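PDB 3LHN: lipoprotein from Shewanella oneidensis, which is of unknown detailed function but carries an NlpE N-terminal domain of the calycin clan and, as a lipoprotein, is probably anchored to a membrane. Local coordinates for residues A[37-40]-A[41-44]; A[22-26]-A[27-31]. All blocks are in the same frame, centred on the assembly; numbering follows the deposited sequence.

Overall arrangement
Near its N terminus the chain forms a single short helix, 23-26, and then runs through a loop into the first barrel strand, 31-37. Interaction 2 (22-26 with 27-31) lies there, and joins the helix to the loop behind it. Strand 31-37 crosses to the other side of the chain's centre. There interaction 1 (37-40 with 41-44) closes the loop to strand 44-51 with a disulfide. The two contacts follow in series; neither nests in nor crosses the other. The centres of interactions 1 and 2 lie 29 Å apart. Together they mark the entry to the first strand and the turn out of it in an antiparallel barrel.

Interaction 1 of 2, residues A[37-40]-A[41-44]; sequences LPCA and SCEG
Cys-39 SG and Cys-42 SG are joined in a disulfide at 2.1 Å. The bridge spans only two intervening residues, Ala-40 and Ser-41. Its S-S torsion is 109°, opened somewhat beyond a right angle. The two cysteines reach it differently. Cys-39 holds its SG anti to the backbone N (chi1 -175°), whereas Cys-42 places its SG between its own N and carbonyl carbon (chi1 86°). Cys-39 CB also packs on Gly-44 CA at 3.7 Å. Gly-44 in turn sits with its CA 3.4 Å from Leu-37 O, where the two arms of the loop run nearly antiparallel.

No direct hydrogen bond links the two arms. A water spans them instead: it accepts from Cys-39 N at 2.9 Å and donates to Glu-43 O at 3.0 Å. Glu-43 starts away from the other arm, and its OE1 bonds to Thr-112 OG1 of the second subunit. Cys-39 O accepts a hydrogen bond from Tyr-119 OH of that same subunit, so the loop takes part in the subunit interface.

Within its own chain, the disulfide rests on Tyr-63 of strand 56-64. It ties together the CxxC loop that connects antiparallel barrel strands 31-37 and 44-51.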
# COMPACT_ATOMS: atom_id res chain seq x y z
N LEU A 37 -8.86 -11.73 -7.41
CA LEU A 37 -7.49 -11.73 -6.93
C LEU A 37 -7.48 -11.90 -5.43
O LEU A 37 -8.44 -11.53 -4.73
CB LEU A 37 -6.82 -10.40 -7.27
CG LEU A 37 -6.58 -10.01 -8.74
CD1 LEU A 37 -6.12 -8.58 -8.88
CD2 LEU A 37 -5.60 -10.95 -9.40
N PRO A 38 -6.37 -12.42 -4.87
CA PRO A 38 -6.28 -12.47 -3.43
C PRO A 38 -6.24 -11.11 -2.81
O PRO A 38 -5.68 -10.19 -3.38
CB PRO A 38 -4.93 -13.22 -3.20
CG PRO A 38 -4.77 -14.02 -4.44
CD PRO A 38 -5.23 -13.10 -5.52
N CYS A 39 -6.80 -11.01 -1.60
CA CYS A 39 -6.91 -9.72 -0.90
C CYS A 39 -6.13 -9.80 0.39
O CYS A 39 -6.27 -10.76 1.11
CB CYS A 39 -8.37 -9.47 -0.62
SG CYS A 39 -8.74 -7.86 0.11
N ALA A 40 -5.29 -8.81 0.69
CA ALA A 40 -4.50 -8.87 1.92
C ALA A 40 -5.36 -8.99 3.18
O ALA A 40 -4.96 -9.66 4.14
CB ALA A 40 -3.61 -7.65 2.05
N SER A 41 -6.53 -8.35 3.20
CA SER A 41 -7.35 -8.42 4.42
C SER A 41 -8.83 -8.43 4.14
O SER A 41 -9.62 -7.80 4.84
CB SER A 41 -7.01 -7.27 5.38
OG SER A 41 -7.33 -6.05 4.77
N CYS A 42 -9.20 -9.23 3.17
CA CYS A 42 -10.60 -9.38 2.79
C CYS A 42 -10.77 -10.64 1.98
O CYS A 42 -9.79 -11.31 1.65
CB CYS A 42 -11.10 -8.13 2.09
SG CYS A 42 -10.84 -7.97 0.32
N GLU A 43 -12.01 -10.94 1.66
CA GLU A 43 -12.32 -12.20 1.01
C GLU A 43 -11.62 -12.36 -0.33
O GLU A 43 -11.18 -13.46 -0.71
CB GLU A 43 -13.85 -12.29 0.85
CG GLU A 43 -14.26 -13.38 -0.13
CD GLU A 43 -15.74 -13.63 -0.16
OE1 GLU A 43 -16.43 -13.35 0.84
OE2 GLU A 43 -16.16 -14.19 -1.18
N GLY A 44 -11.55 -11.29 -1.13
CA GLY A 44 -10.96 -11.36 -2.43
C GLY A 44 -11.27 -10.07 -3.17
O GLY A 44 -12.07 -9.27 -2.68
O HOH W 1 -8.23 -13.27 -0.57

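Interaction 2 of 2, residues A[22-26]-A[27-31]; sequences TSQNA and LDWPG
Leu-27, the first residue beyond the one-turn helix, packs alongside Ser-23. Leu-27 N donates to Ser-23 O at 3.0 Å, a bond that spans four residues as in an alpha-helix. The N-H...O angle is 149°, and the donor is tilted out of the carbonyl plane. Leu-27 CG stands anti to its carbonyl carbon (chi1 -62°), which brings Leu-27 CD1 alongside Ser-23 CB at 3.9 Å. Beyond the helix, the leucine side chain packs on Val-96 and Glu-98.

Trp-29 returns to the helix from the loop. Trp-29 NE1 donates to Gln-24 O at 2.8 Å, with an N-H...O angle of 145°. The oxygen sits at the ring edge, almost in the indole plane, and the bond uses one of its lone pairs. A water also donates to Gln-24 O and to Leu-27 O, so this helix carbonyl receives at least two bonds. The extended Gln-24 side chain runs beside the indole; Gln-24 CG is 4.2 Å from Trp-29 NE1. Pro-30 CD lies over one face of the indole near its rim, and Trp-79 meets the ring edge-to-face. A leucine in place of Trp-29 has no indole N-H for Gln-24 O, and would probably leave the helix less firmly held and a gap beside Trp-79.

At the start of the helix, Thr-22 is the N-cap: its OG1 accepts from Asn-25 N. The loop makes an inverse gamma turn centred on Asp-28. The whole is a capped, one-turn N-terminal helix, pinned by a buried tryptophan to the barrel just before its first strand.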
# COMPACT_ATOMS: atom_id res chain seq x y z
N THR A 22 7.21 -8.95 -30.43
CA THR A 22 6.79 -8.83 -29.06
C THR A 22 5.32 -9.18 -28.85
O THR A 22 4.53 -9.15 -29.80
CB THR A 22 6.94 -7.39 -28.57
OG1 THR A 22 6.04 -6.55 -29.31
CG2 THR A 22 8.42 -6.85 -28.76
N SER A 23 4.94 -9.48 -27.62
CA SER A 23 3.56 -9.72 -27.30
C SER A 23 2.68 -8.50 -27.59
O SER A 23 1.54 -8.64 -28.05
CB SER A 23 3.39 -10.07 -25.86
OG SER A 23 4.09 -11.27 -25.59
N GLN A 24 3.20 -7.29 -27.34
CA GLN A 24 2.50 -6.07 -27.62
C GLN A 24 2.06 -5.99 -29.09
O GLN A 24 0.95 -5.49 -29.40
CB GLN A 24 3.42 -4.91 -27.24
CG GLN A 24 2.82 -3.55 -27.40
CD GLN A 24 3.76 -2.44 -26.97
OE1 GLN A 24 4.94 -2.66 -26.73
NE2 GLN A 24 3.20 -1.23 -26.84
N ASN A 25 2.89 -6.51 -29.98
CA ASN A 25 2.60 -6.48 -31.40
C ASN A 25 1.87 -7.71 -31.88
O ASN A 25 1.25 -7.67 -32.94
CB ASN A 25 3.90 -6.24 -32.19
CG ASN A 25 4.45 -4.84 -31.99
OD1 ASN A 25 3.72 -3.91 -31.62
ND2 ASN A 25 5.79 -4.68 -32.21
N ALA A 26 1.95 -8.81 -31.15
CA ALA A 26 1.38 -10.09 -31.57
C ALA A 26 -0.05 -10.30 -31.14
O ALA A 26 -0.79 -10.99 -31.84
CB ALA A 26 2.19 -11.24 -31.02
N LEU A 27 -0.41 -9.77 -29.99
CA LEU A 27 -1.66 -10.12 -29.33
C LEU A 27 -2.76 -9.10 -29.57
O LEU A 27 -2.49 -7.90 -29.67
CB LEU A 27 -1.46 -10.21 -27.81
CG LEU A 27 -0.49 -11.27 -27.28
CD1 LEU A 27 -0.30 -11.24 -25.77
CD2 LEU A 27 -0.97 -12.65 -27.71
N ASP A 28 -3.99 -9.57 -29.60
CA ASP A 28 -5.17 -8.71 -29.62
C ASP A 28 -5.43 -8.45 -28.11
O ASP A 28 -6.34 -9.01 -27.48
CB ASP A 28 -6.39 -9.32 -30.30
CG ASP A 28 -7.60 -8.39 -30.25
OD1 ASP A 28 -7.38 -7.19 -30.06
OD2 ASP A 28 -8.72 -8.89 -30.42
N TRP A 29 -4.60 -7.62 -27.53
CA TRP A 29 -4.63 -7.35 -26.07
C TRP A 29 -5.63 -6.27 -25.62
O TRP A 29 -6.05 -6.33 -24.50
CB TRP A 29 -3.23 -7.11 -25.47
CG TRP A 29 -2.46 -5.99 -26.16
CD1 TRP A 29 -1.53 -6.12 -27.15
CD2 TRP A 29 -2.63 -4.59 -25.94
NE1 TRP A 29 -1.13 -4.88 -27.58
CE2 TRP A 29 -1.76 -3.93 -26.84
CE3 TRP A 29 -3.44 -3.81 -25.09
CZ2 TRP A 29 -1.66 -2.54 -26.90
CZ3 TRP A 29 -3.34 -2.45 -25.14
CH2 TRP A 29 -2.46 -1.83 -26.06
N PRO A 30 -5.98 -5.27 -26.45
CA PRO A 30 -7.04 -4.32 -25.99
C PRO A 30 -8.30 -5.14 -25.66
O PRO A 30 -8.71 -5.99 -26.42
CB PRO A 30 -7.21 -3.37 -27.18
CG PRO A 30 -5.91 -3.42 -27.88
CD PRO A 30 -5.48 -4.89 -27.79
N GLY A 31 -8.89 -4.86 -24.52
CA GLY A 31 -10.05 -5.59 -24.09
C GLY A 31 -10.21 -5.60 -22.60
O GLY A 31 -9.55 -4.84 -21.87
O HOH W 2 -1.20 -6.05 -31.10